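Local coordinates for protein alpha-L-rhamnosidase (Klebsiella oxytoca, PDB 4XHC) that hydrolyses terminal alpha-L-rhamnose residues from rhamnosides as a family 78 glycoside hydrolase and binds rhamnose in its pocket, at residues A[247-252]-A[528-533]; A[358-363]-A[466-471]; A[428-433]-A[461-466]. One frame throughout, in Å; residues are numbered along the deposited sequence.

How the contacts relate
All three contacts lie in the helical catalytic domain, a six-hairpin glycosidase fold. Following the chain, the first segment met is the start of helix 247-259, and contact 1 joins this opening turn to residues 528-533 near the C terminus, closing a loop of 275 residues. Within that loop, contact 2 brings 358-363 against the start of helix 466-478; inside this in turn, contact 3 pairs 428-433, at the start of helix 430-438, with 461-466. The three closures are therefore concentric and none crosses another. Contacts 1 and 2 both touch rhamnose and meet where W530 packs on Y467, while contacts 2 and 3 share P466 and are joined by D360 and T465.

Contact 1: residues A[247-252]-A[528-533]; sequences LGDLRL and HAWSCT. With RAM (alpha-L-rhamnopyranose), chain C.
The rhamnose pocket of this six-hairpin glycosidase domain is built here from the first turn of helix 247-259 and a short 3-10 turn near the C terminus; D249 of the helix and W530 of the turn touch across the contact. OD2 of D249 lies 3.3 Å from CE3 of W530, the carboxylate turned only 15° from the plane of the indole. Aspartate suits this place because its two oxygens can hold two neighbouring hydroxyls of the sugar: O4 of rhamnose donates to OD1 of D249 at 2.6 Å, and O3 of rhamnose donates to OD2 of D249 at 2.8 Å. The same O3 accepts a fairly straight bond from NE2 of H528 (3.1 Å, 161°), arriving at the edge of the imidazole, while ND1 is hydrogen-bonded to OG of S525, which steadies the ring's rotation. W530 offers a face to the sugar, with O3 above it and displaced toward the rim. Its CG sits between the backbone N and the carbonyl carbon (chi1 78°), which swings the indole back toward D249; NE1 is held by the carbonyl of E506, and Y467 stacks on the ring. A water joins the D249 carboxylate, donating to OD2 at 2.9 Å, to the backbone N of W530, the second bond being weak. Further along the helix the contact turns apolar: CD2 of L252 faces CB of W530 (4.3 Å), and CG of L252 meets CG2 of T533 (3.8 Å), whose hydroxyl pairs instead with H470. The same L252 methyl also lies against O of W530. With O3 gripped by both an acceptor and a donor and O4 held by the second carboxylate oxygen, the site fixes the orientation of the sugar's hydroxyls, consistent with recognition of rhamnose.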
loop_
_atom_site.group_PDB
_atom_site.type_symbol
_atom_site.label_atom_id
_atom_site.label_comp_id
_atom_site.label_asym_id
_atom_site.label_seq_id
_atom_site.Cartn_x
_atom_site.Cartn_y
_atom_site.Cartn_z
ATOM N N LEU A 247 15.828 -1.069 28.347
ATOM C CA LEU A 247 16.761 -0.660 29.399
ATOM C C LEU A 247 18.153 -1.289 29.266
ATOM O O LEU A 247 19.151 -0.625 29.488
ATOM C CB LEU A 247 16.182 -0.935 30.789
ATOM C CG LEU A 247 16.178 0.318 31.669
ATOM C CD1 LEU A 247 15.176 0.188 32.808
ATOM C CD2 LEU A 247 17.573 0.627 32.191
ATOM N N GLY A 248 18.223 -2.561 28.902
ATOM C CA GLY A 248 19.512 -3.223 28.720
ATOM C C GLY A 248 20.306 -2.558 27.614
ATOM O O GLY A 248 21.521 -2.341 27.747
ATOM N N ASP A 249 19.606 -2.232 26.523
ATOM C CA ASP A 249 20.215 -1.589 25.362
ATOM C C ASP A 249 20.689 -0.177 25.720
ATOM O O ASP A 249 21.829 0.197 25.447
ATOM C CB ASP A 249 19.227 -1.554 24.188
ATOM C CG ASP A 249 18.807 -2.948 23.731
ATOM O OD1 ASP A 249 18.183 -3.671 24.532
ATOM O OD2 ASP A 249 19.092 -3.323 22.569
ATOM N N LEU A 250 19.803 0.588 26.353
ATOM C CA LEU A 250 20.118 1.927 26.857
ATOM C C LEU A 250 21.415 1.954 27.654
ATOM O O LEU A 250 22.230 2.857 27.485
ATOM C CB LEU A 250 18.969 2.444 27.736
ATOM C CG LEU A 250 19.182 3.777 28.460
ATOM C CD1 LEU A 250 19.513 4.881 27.471
ATOM C CD2 LEU A 250 17.954 4.149 29.271
ATOM N N ARG A 251 21.598 0.979 28.536
ATOM C CA ARG A 251 22.779 0.951 29.394
ATOM C C ARG A 251 24.066 0.985 28.596
ATOM O O ARG A 251 24.993 1.701 28.944
ATOM C CB ARG A 251 22.783 -0.283 30.291
ATOM C CG ARG A 251 23.947 -0.292 31.264
ATOM C CD ARG A 251 23.759 -1.284 32.399
ATOM N NE ARG A 251 24.274 -2.587 32.025
ATOM C CZ ARG A 251 25.415 -3.114 32.446
ATOM N NH1 ARG A 251 26.213 -2.492 33.300
ATOM N NH2 ARG A 251 25.752 -4.302 32.016
ATOM N N LEU A 252 24.112 0.206 27.525
ATOM C CA LEU A 252 25.302 0.132 26.683
ATOM C C LEU A 252 25.415 1.338 25.761
ATOM O O LEU A 252 26.503 1.883 25.571
ATOM C CB LEU A 252 25.313 -1.171 25.883
ATOM C CG LEU A 252 26.067 -2.329 26.545
ATOM C CD1 LEU A 252 25.760 -2.462 28.028
ATOM C CD2 LEU A 252 25.756 -3.626 25.828
ATOM N N HIS A 528 22.112 -2.637 15.458
ATOM C CA HIS A 528 21.639 -2.731 16.835
ATOM C C HIS A 528 22.711 -2.160 17.724
ATOM O O HIS A 528 23.824 -2.676 17.769
ATOM C CB HIS A 528 21.352 -4.190 17.210
ATOM C CG HIS A 528 20.034 -4.392 17.886
ATOM N ND1 HIS A 528 18.836 -4.274 17.221
ATOM C CD2 HIS A 528 19.726 -4.728 19.158
ATOM C CE1 HIS A 528 17.843 -4.514 18.056
ATOM N NE2 HIS A 528 18.355 -4.793 19.239
ATOM N N ALA A 529 22.364 -1.101 18.443
ATOM C CA ALA A 529 23.357 -0.298 19.156
ATOM C C ALA A 529 23.926 -0.966 20.410
ATOM O O ALA A 529 24.944 -0.521 20.933
ATOM C CB ALA A 529 22.788 1.075 19.487
ATOM N N TRP A 530 23.295 -2.031 20.887
ATOM C CA TRP A 530 23.882 -2.791 21.975
ATOM C C TRP A 530 25.125 -3.539 21.493
ATOM O O TRP A 530 25.848 -4.121 22.295
ATOM C CB TRP A 530 22.847 -3.710 22.661
ATOM C CG TRP A 530 22.462 -5.001 21.989
ATOM C CD1 TRP A 530 22.974 -5.535 20.845
ATOM C CD2 TRP A 530 21.503 -5.953 22.472
ATOM N NE1 TRP A 530 22.374 -6.746 20.567
ATOM C CE2 TRP A 530 21.474 -7.026 21.559
ATOM C CE3 TRP A 530 20.668 -6.001 23.591
ATOM C CZ2 TRP A 530 20.644 -8.126 21.722
ATOM C CZ3 TRP A 530 19.841 -7.090 23.753
ATOM C CH2 TRP A 530 19.833 -8.139 22.822
ATOM N N SER A 531 25.375 -3.499 20.182
ATOM C CA SER A 531 26.569 -4.109 19.590
ATOM C C SER A 531 27.669 -3.117 19.199
ATOM O O SER A 531 28.629 -3.513 18.550
ATOM C CB SER A 531 26.186 -4.898 18.340
ATOM O OG SER A 531 25.155 -5.823 18.623
ATOM N N CYS A 532 27.554 -1.854 19.598
ATOM C CA CYS A 532 28.524 -0.837 19.178
ATOM C C CYS A 532 29.510 -0.404 20.278
ATOM O O CYS A 532 30.159 0.639 20.160
ATOM C CB CYS A 532 27.787 0.393 18.635
ATOM S SG CYS A 532 27.018 1.432 19.898
ATOM N N THR A 533 29.656 -1.217 21.320
ATOM C CA THR A 533 30.497 -0.845 22.452
ATOM C C THR A 533 31.998 -0.834 22.173
ATOM O O THR A 533 32.741 -0.173 22.898
ATOM C CB THR A 533 30.236 -1.738 23.669
ATOM O OG1 THR A 533 30.148 -3.103 23.254
ATOM C CG2 THR A 533 28.947 -1.333 24.343
HETATM C C1 RAM C . 14.755 -8.095 21.898
HETATM C C2 RAM C . 15.768 -7.107 21.354
HETATM C C3 RAM C . 16.152 -6.093 22.415
HETATM C C4 RAM C . 16.332 -6.804 23.745
HETATM C C5 RAM C . 14.980 -7.322 24.207
HETATM C C6 RAM C . 15.072 -8.592 25.015
HETATM O O1 RAM C . 13.811 -8.318 20.927
HETATM O O2 RAM C . 16.916 -7.861 21.001
HETATM O O3 RAM C . 17.361 -5.419 22.059
HETATM O O4 RAM C . 16.838 -5.910 24.719
HETATM O O5 RAM C . 14.130 -7.583 23.070
HETATM O O HOH W 1 20.657 -1.657 20.835
#

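Contact 2: residues A[358-363]-A[466-471]; sequences FIDWQA and PYLRHH. With RAM (alpha-L-rhamnopyranose), chain C.
The irregular chain 358-363 runs past the first turn of helix 466-478, coming closest where the CA atoms of D360 and L468 are 6.2 Å apart. This is a loop-on-helix contact of the six-hairpin glycosidase domain, at the wall of the rhamnose pocket. The F358 and Y467 side chains run side by side but point opposite ways, their ring planes 46° apart and CE2 of F358 lying 3.9 Å from CE2 of Y467. With CG anti to the backbone N (chi1 174°), F358 carries its ring between Y467 and the sugar. An aromatic suits position 358 because both faces are used: C6 of rhamnose, the sugar's methyl group, rests over one, and the backbone N of D360 lies over the centre of the opposite one. The carbonyl oxygen of I359 meets the edge of the Y467 ring, 3.6 Å from its CE2. The L468 side chain lies athwart the D360 carboxylate, with CD2 of L468 against OD2 of D360; the carboxylate itself is held by T465 OG1 and the backbone N of N464, next to the helix start. W361 receives CE1 of F358 on its face and suits its place because its indole N-H can serve the sugar: NE1 of W361 gives O2 of rhamnose a nearly straight hydrogen bond of 3.2 Å at 164°.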
loop_
_atom_site.group_PDB
_atom_site.type_symbol
_atom_site.label_atom_id
_atom_site.label_comp_id
_atom_site.label_asym_id
_atom_site.label_seq_id
_atom_site.Cartn_x
_atom_site.Cartn_y
_atom_site.Cartn_z
ATOM N N PHE A 358 16.655 -11.616 31.333
ATOM C CA PHE A 358 17.083 -11.770 29.939
ATOM C C PHE A 358 18.459 -12.423 29.737
ATOM O O PHE A 358 18.541 -13.544 29.256
ATOM C CB PHE A 358 17.029 -10.451 29.166
ATOM C CG PHE A 358 17.598 -10.574 27.789
ATOM C CD1 PHE A 358 17.019 -11.438 26.872
ATOM C CD2 PHE A 358 18.746 -9.889 27.427
ATOM C CE1 PHE A 358 17.551 -11.589 25.609
ATOM C CE2 PHE A 358 19.288 -10.042 26.156
ATOM C CZ PHE A 358 18.688 -10.891 25.248
ATOM N N ILE A 359 19.525 -11.695 30.062
ATOM C CA ILE A 359 20.914 -12.183 29.943
ATOM C C ILE A 359 21.445 -12.353 28.515
ATOM O O ILE A 359 22.465 -11.757 28.181
ATOM C CB ILE A 359 21.143 -13.499 30.703
ATOM C CG1 ILE A 359 20.592 -13.408 32.138
ATOM C CG2 ILE A 359 22.620 -13.861 30.706
ATOM C CD1 ILE A 359 21.212 -12.335 33.007
ATOM N N ASP A 360 20.795 -13.174 27.694
ATOM C CA ASP A 360 21.211 -13.384 26.285
ATOM C C ASP A 360 20.069 -14.040 25.515
ATOM O O ASP A 360 19.118 -14.534 26.110
ATOM C CB ASP A 360 22.464 -14.273 26.227
ATOM C CG ASP A 360 23.114 -14.343 24.827
ATOM O OD1 ASP A 360 22.791 -13.521 23.940
ATOM O OD2 ASP A 360 23.986 -15.223 24.616
ATOM N N TRP A 361 20.137 -14.008 24.192
ATOM C CA TRP A 361 19.187 -14.753 23.346
ATOM C C TRP A 361 19.662 -16.194 23.157
ATOM O O TRP A 361 20.241 -16.555 22.125
ATOM C CB TRP A 361 18.986 -14.064 21.993
ATOM C CG TRP A 361 17.985 -12.973 22.054
ATOM C CD1 TRP A 361 18.190 -11.653 21.803
ATOM C CD2 TRP A 361 16.609 -13.105 22.417
ATOM N NE1 TRP A 361 17.018 -10.947 21.976
ATOM C CE2 TRP A 361 16.032 -11.817 22.355
ATOM C CE3 TRP A 361 15.806 -14.189 22.784
ATOM C CZ2 TRP A 361 14.683 -11.588 22.651
ATOM C CZ3 TRP A 361 14.478 -13.963 23.085
ATOM C CH2 TRP A 361 13.925 -12.674 23.016
ATOM N N GLN A 362 19.423 -17.003 24.181
ATOM C CA GLN A 362 19.910 -18.378 24.232
ATOM C C GLN A 362 18.870 -19.231 24.962
ATOM O O GLN A 362 18.876 -19.338 26.176
ATOM C CB GLN A 362 21.263 -18.399 24.952
ATOM C CG GLN A 362 21.844 -19.777 25.230
ATOM C CD GLN A 362 22.111 -20.569 23.985
ATOM O OE1 GLN A 362 21.217 -21.196 23.438
ATOM N NE2 GLN A 362 23.353 -20.530 23.519
ATOM N N ALA A 363 17.964 -19.817 24.203
ATOM C CA ALA A 363 16.831 -20.537 24.775
ATOM C C ALA A 363 17.217 -21.650 25.757
ATOM O O ALA A 363 16.442 -21.985 26.631
ATOM C CB ALA A 363 15.984 -21.116 23.646
ATOM N N PRO A 466 26.383 -9.850 20.432
ATOM C CA PRO A 466 27.418 -8.928 20.849
ATOM C C PRO A 466 27.096 -8.250 22.189
ATOM O O PRO A 466 27.993 -7.715 22.831
ATOM C CB PRO A 466 27.458 -7.907 19.711
ATOM C CG PRO A 466 26.871 -8.603 18.544
ATOM C CD PRO A 466 25.822 -9.486 19.124
ATOM N N TYR A 467 25.831 -8.266 22.600
ATOM C CA TYR A 467 25.436 -7.787 23.936
ATOM C C TYR A 467 26.174 -8.550 25.045
ATOM O O TYR A 467 26.779 -7.944 25.926
ATOM C CB TYR A 467 23.917 -7.934 24.114
ATOM C CG TYR A 467 23.384 -7.567 25.476
ATOM C CD1 TYR A 467 23.294 -6.247 25.868
ATOM C CD2 TYR A 467 22.937 -8.541 26.354
ATOM C CE1 TYR A 467 22.798 -5.888 27.110
ATOM C CE2 TYR A 467 22.437 -8.200 27.598
ATOM C CZ TYR A 467 22.371 -6.864 27.978
ATOM O OH TYR A 467 21.868 -6.499 29.216
ATOM N N LEU A 468 26.118 -9.877 24.997
ATOM C CA LEU A 468 26.791 -10.687 26.002
ATOM C C LEU A 468 28.296 -10.635 25.820
ATOM O O LEU A 468 29.045 -10.688 26.787
ATOM C CB LEU A 468 26.308 -12.134 25.976
ATOM C CG LEU A 468 26.877 -13.034 27.072
ATOM C CD1 LEU A 468 26.699 -12.396 28.435
ATOM C CD2 LEU A 468 26.198 -14.391 27.042
ATOM N N ARG A 469 28.745 -10.522 24.582
ATOM C CA ARG A 469 30.176 -10.440 24.316
ATOM C C ARG A 469 30.777 -9.181 24.902
ATOM O O ARG A 469 31.917 -9.194 25.344
ATOM C CB ARG A 469 30.433 -10.464 22.820
ATOM C CG ARG A 469 30.094 -11.797 22.185
ATOM C CD ARG A 469 31.347 -12.547 21.809
ATOM N NE ARG A 469 31.036 -13.808 21.151
ATOM C CZ ARG A 469 31.956 -14.623 20.648
ATOM N NH1 ARG A 469 33.235 -14.291 20.732
ATOM N NH2 ARG A 469 31.606 -15.753 20.050
ATOM N N HIS A 470 30.017 -8.093 24.896
ATOM C CA HIS A 470 30.463 -6.862 25.536
ATOM C C HIS A 470 30.933 -7.129 26.954
ATOM O O HIS A 470 31.955 -6.601 27.390
ATOM C CB HIS A 470 29.335 -5.837 25.581
ATOM C CG HIS A 470 29.552 -4.756 26.590
ATOM N ND1 HIS A 470 30.287 -3.624 26.315
ATOM C CD2 HIS A 470 29.144 -4.641 27.874
ATOM C CE1 HIS A 470 30.317 -2.854 27.386
ATOM N NE2 HIS A 470 29.630 -3.449 28.345
ATOM N N HIS A 471 30.174 -7.946 27.670
ATOM C CA HIS A 471 30.470 -8.227 29.065
ATOM C C HIS A 471 31.687 -9.120 29.220
ATOM O O HIS A 471 32.449 -8.966 30.162
ATOM C CB HIS A 471 29.237 -8.813 29.751
ATOM C CG HIS A 471 28.073 -7.874 29.747
ATOM N ND1 HIS A 471 27.177 -7.818 28.702
ATOM C CD2 HIS A 471 27.689 -6.919 30.627
ATOM C CE1 HIS A 471 26.275 -6.885 28.951
ATOM N NE2 HIS A 471 26.569 -6.322 30.108
HETATM C C1 RAM C . 14.755 -8.095 21.898
HETATM C C2 RAM C . 15.768 -7.107 21.354
HETATM C C3 RAM C . 16.152 -6.093 22.415
HETATM C C4 RAM C . 16.332 -6.804 23.745
HETATM C C5 RAM C . 14.980 -7.322 24.207
HETATM C C6 RAM C . 15.072 -8.592 25.015
HETATM O O1 RAM C . 13.811 -8.318 20.927
HETATM O O2 RAM C . 16.916 -7.861 21.001
HETATM O O3 RAM C . 17.361 -5.419 22.059
HETATM O O4 RAM C . 16.838 -5.910 24.719
HETATM O O5 RAM C . 14.130 -7.583 23.070
#

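Contact 3: residues A[428-433]-A[461-466]; sequences VSWASQ and VAMNTP
Over one face of the W430 indole lies the methyl group of M463, and near the plane at its edge comes the carbonyl oxygen of V461, 3.4 Å from CD1 of W430. The methyl is a CH-pi partner, CE of M463 standing 4.0 Å from the centroid of the six-membered ring and displaced toward the rim, nearest CE3. Methionine suits this place because its flexible thioether chain, bent at its last torsion (chi3 -82°), can lay the methyl on the ring; SD of M463 stays oblique to it, in a Met-aromatic contact. Y472, from helix 466-478, also meets the indole edge-to-face. The two backbones run side by side here in a single beta bridge between S429 and V461, just ahead of helix 430-438 in the six-hairpin domain. N of W430 donates to O of V461 at 3.2 Å and 172°, and the same oxygen accepts a hydrogen bond from a water, which in turn accepts from N of A431. Serine serves at 429 as the N-cap: its OG accepts from N of S432 at 3.2 Å. The backbone O of S429 itself accepts from NE2 of Q433, in the carbonyl plane, at 3.0 Å.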
loop_
_atom_site.group_PDB
_atom_site.type_symbol
_atom_site.label_atom_id
_atom_site.label_comp_id
_atom_site.label_asym_id
_atom_site.label_seq_id
_atom_site.Cartn_x
_atom_site.Cartn_y
_atom_site.Cartn_z
ATOM N N VAL A 428 26.755 -25.534 33.043
ATOM C CA VAL A 428 27.931 -24.684 32.880
ATOM C C VAL A 428 27.814 -23.845 31.598
ATOM O O VAL A 428 27.847 -24.381 30.473
ATOM C CB VAL A 428 29.212 -25.536 32.808
ATOM C CG1 VAL A 428 30.447 -24.649 32.726
ATOM C CG2 VAL A 428 29.307 -26.453 34.015
ATOM N N SER A 429 27.692 -22.532 31.771
ATOM C CA SER A 429 27.524 -21.606 30.648
ATOM C C SER A 429 28.613 -20.545 30.648
ATOM O O SER A 429 29.310 -20.369 31.645
ATOM C CB SER A 429 26.156 -20.919 30.730
ATOM O OG SER A 429 26.041 -20.071 31.873
ATOM N N TRP A 430 28.774 -19.850 29.526
ATOM C CA TRP A 430 29.665 -18.688 29.492
ATOM C C TRP A 430 29.088 -17.555 30.334
ATOM O O TRP A 430 29.825 -16.850 31.024
ATOM C CB TRP A 430 29.858 -18.175 28.066
ATOM C CG TRP A 430 30.848 -18.924 27.269
ATOM C CD1 TRP A 430 30.692 -20.162 26.733
ATOM C CD2 TRP A 430 32.144 -18.477 26.879
ATOM N NE1 TRP A 430 31.815 -20.521 26.041
ATOM C CE2 TRP A 430 32.721 -19.502 26.113
ATOM C CE3 TRP A 430 32.878 -17.315 27.107
ATOM C CZ2 TRP A 430 33.992 -19.401 25.570
ATOM C CZ3 TRP A 430 34.148 -17.213 26.560
ATOM C CH2 TRP A 430 34.690 -18.256 25.796
ATOM N N ALA A 431 27.775 -17.374 30.261
ATOM C CA ALA A 431 27.133 -16.247 30.909
ATOM C C ALA A 431 27.362 -16.239 32.432
ATOM O O ALA A 431 27.709 -15.212 33.015
ATOM C CB ALA A 431 25.649 -16.249 30.588
ATOM N N SER A 432 27.181 -17.386 33.065
ATOM C CA SER A 432 27.400 -17.505 34.498
ATOM C C SER A 432 28.775 -16.995 34.906
ATOM O O SER A 432 28.898 -16.259 35.880
ATOM C CB SER A 432 27.258 -18.964 34.940
ATOM O OG SER A 432 25.978 -19.479 34.621
ATOM N N GLN A 433 29.805 -17.377 34.158
ATOM C CA GLN A 433 31.186 -17.030 34.523
ATOM C C GLN A 433 31.418 -15.537 34.354
ATOM O O GLN A 433 32.018 -14.884 35.200
ATOM C CB GLN A 433 32.202 -17.776 33.659
ATOM C CG GLN A 433 31.864 -19.226 33.360
ATOM C CD GLN A 433 31.422 -19.994 34.585
ATOM O OE1 GLN A 433 31.998 -19.841 35.659
ATOM N NE2 GLN A 433 30.405 -20.833 34.428
ATOM N N VAL A 461 27.448 -23.973 26.694
ATOM C CA VAL A 461 26.366 -23.064 26.327
ATOM C C VAL A 461 26.961 -21.718 25.940
ATOM O O VAL A 461 27.400 -20.942 26.808
ATOM C CB VAL A 461 25.341 -22.901 27.468
ATOM C CG1 VAL A 461 24.261 -21.893 27.081
ATOM C CG2 VAL A 461 24.710 -24.240 27.805
ATOM N N ALA A 462 26.954 -21.447 24.642
ATOM C CA ALA A 462 27.738 -20.361 24.076
ATOM C C ALA A 462 26.993 -19.035 24.083
ATOM O O ALA A 462 25.793 -18.989 24.368
ATOM C CB ALA A 462 28.146 -20.712 22.656
ATOM N N MET A 463 27.738 -17.975 23.768
ATOM C CA MET A 463 27.196 -16.628 23.640
ATOM C C MET A 463 26.620 -16.410 22.235
ATOM O O MET A 463 27.247 -16.788 21.245
ATOM C CB MET A 463 28.304 -15.605 23.867
ATOM C CG MET A 463 29.048 -15.743 25.191
ATOM S SD MET A 463 30.352 -14.509 25.384
ATOM C CE MET A 463 31.657 -15.291 24.436
ATOM N N ASN A 464 25.443 -15.795 22.151
ATOM C CA ASN A 464 24.781 -15.582 20.866
ATOM C C ASN A 464 24.696 -14.130 20.410
ATOM O O ASN A 464 24.266 -13.881 19.291
ATOM C CB ASN A 464 23.360 -16.141 20.910
ATOM C CG ASN A 464 23.306 -17.641 20.698
ATOM O OD1 ASN A 464 24.287 -18.278 20.306
ATOM N ND2 ASN A 464 22.144 -18.220 20.968
ATOM N N THR A 465 25.088 -13.171 21.241
ATOM C CA THR A 465 24.923 -11.763 20.878
ATOM C C THR A 465 26.152 -10.917 21.205
ATOM O O THR A 465 26.891 -11.218 22.137
ATOM C CB THR A 465 23.706 -11.142 21.591
ATOM O OG1 THR A 465 23.870 -11.246 23.011
ATOM C CG2 THR A 465 22.436 -11.852 21.181
ATOM N N PRO A 466 26.383 -9.850 20.432
ATOM C CA PRO A 466 27.418 -8.928 20.849
ATOM C C PRO A 466 27.096 -8.250 22.189
ATOM O O PRO A 466 27.993 -7.715 22.831
ATOM C CB PRO A 466 27.458 -7.907 19.711
ATOM C CG PRO A 466 26.871 -8.603 18.544
ATOM C CD PRO A 466 25.822 -9.486 19.124
HETATM O O HOH W 2 26.389 -18.470 27.889
#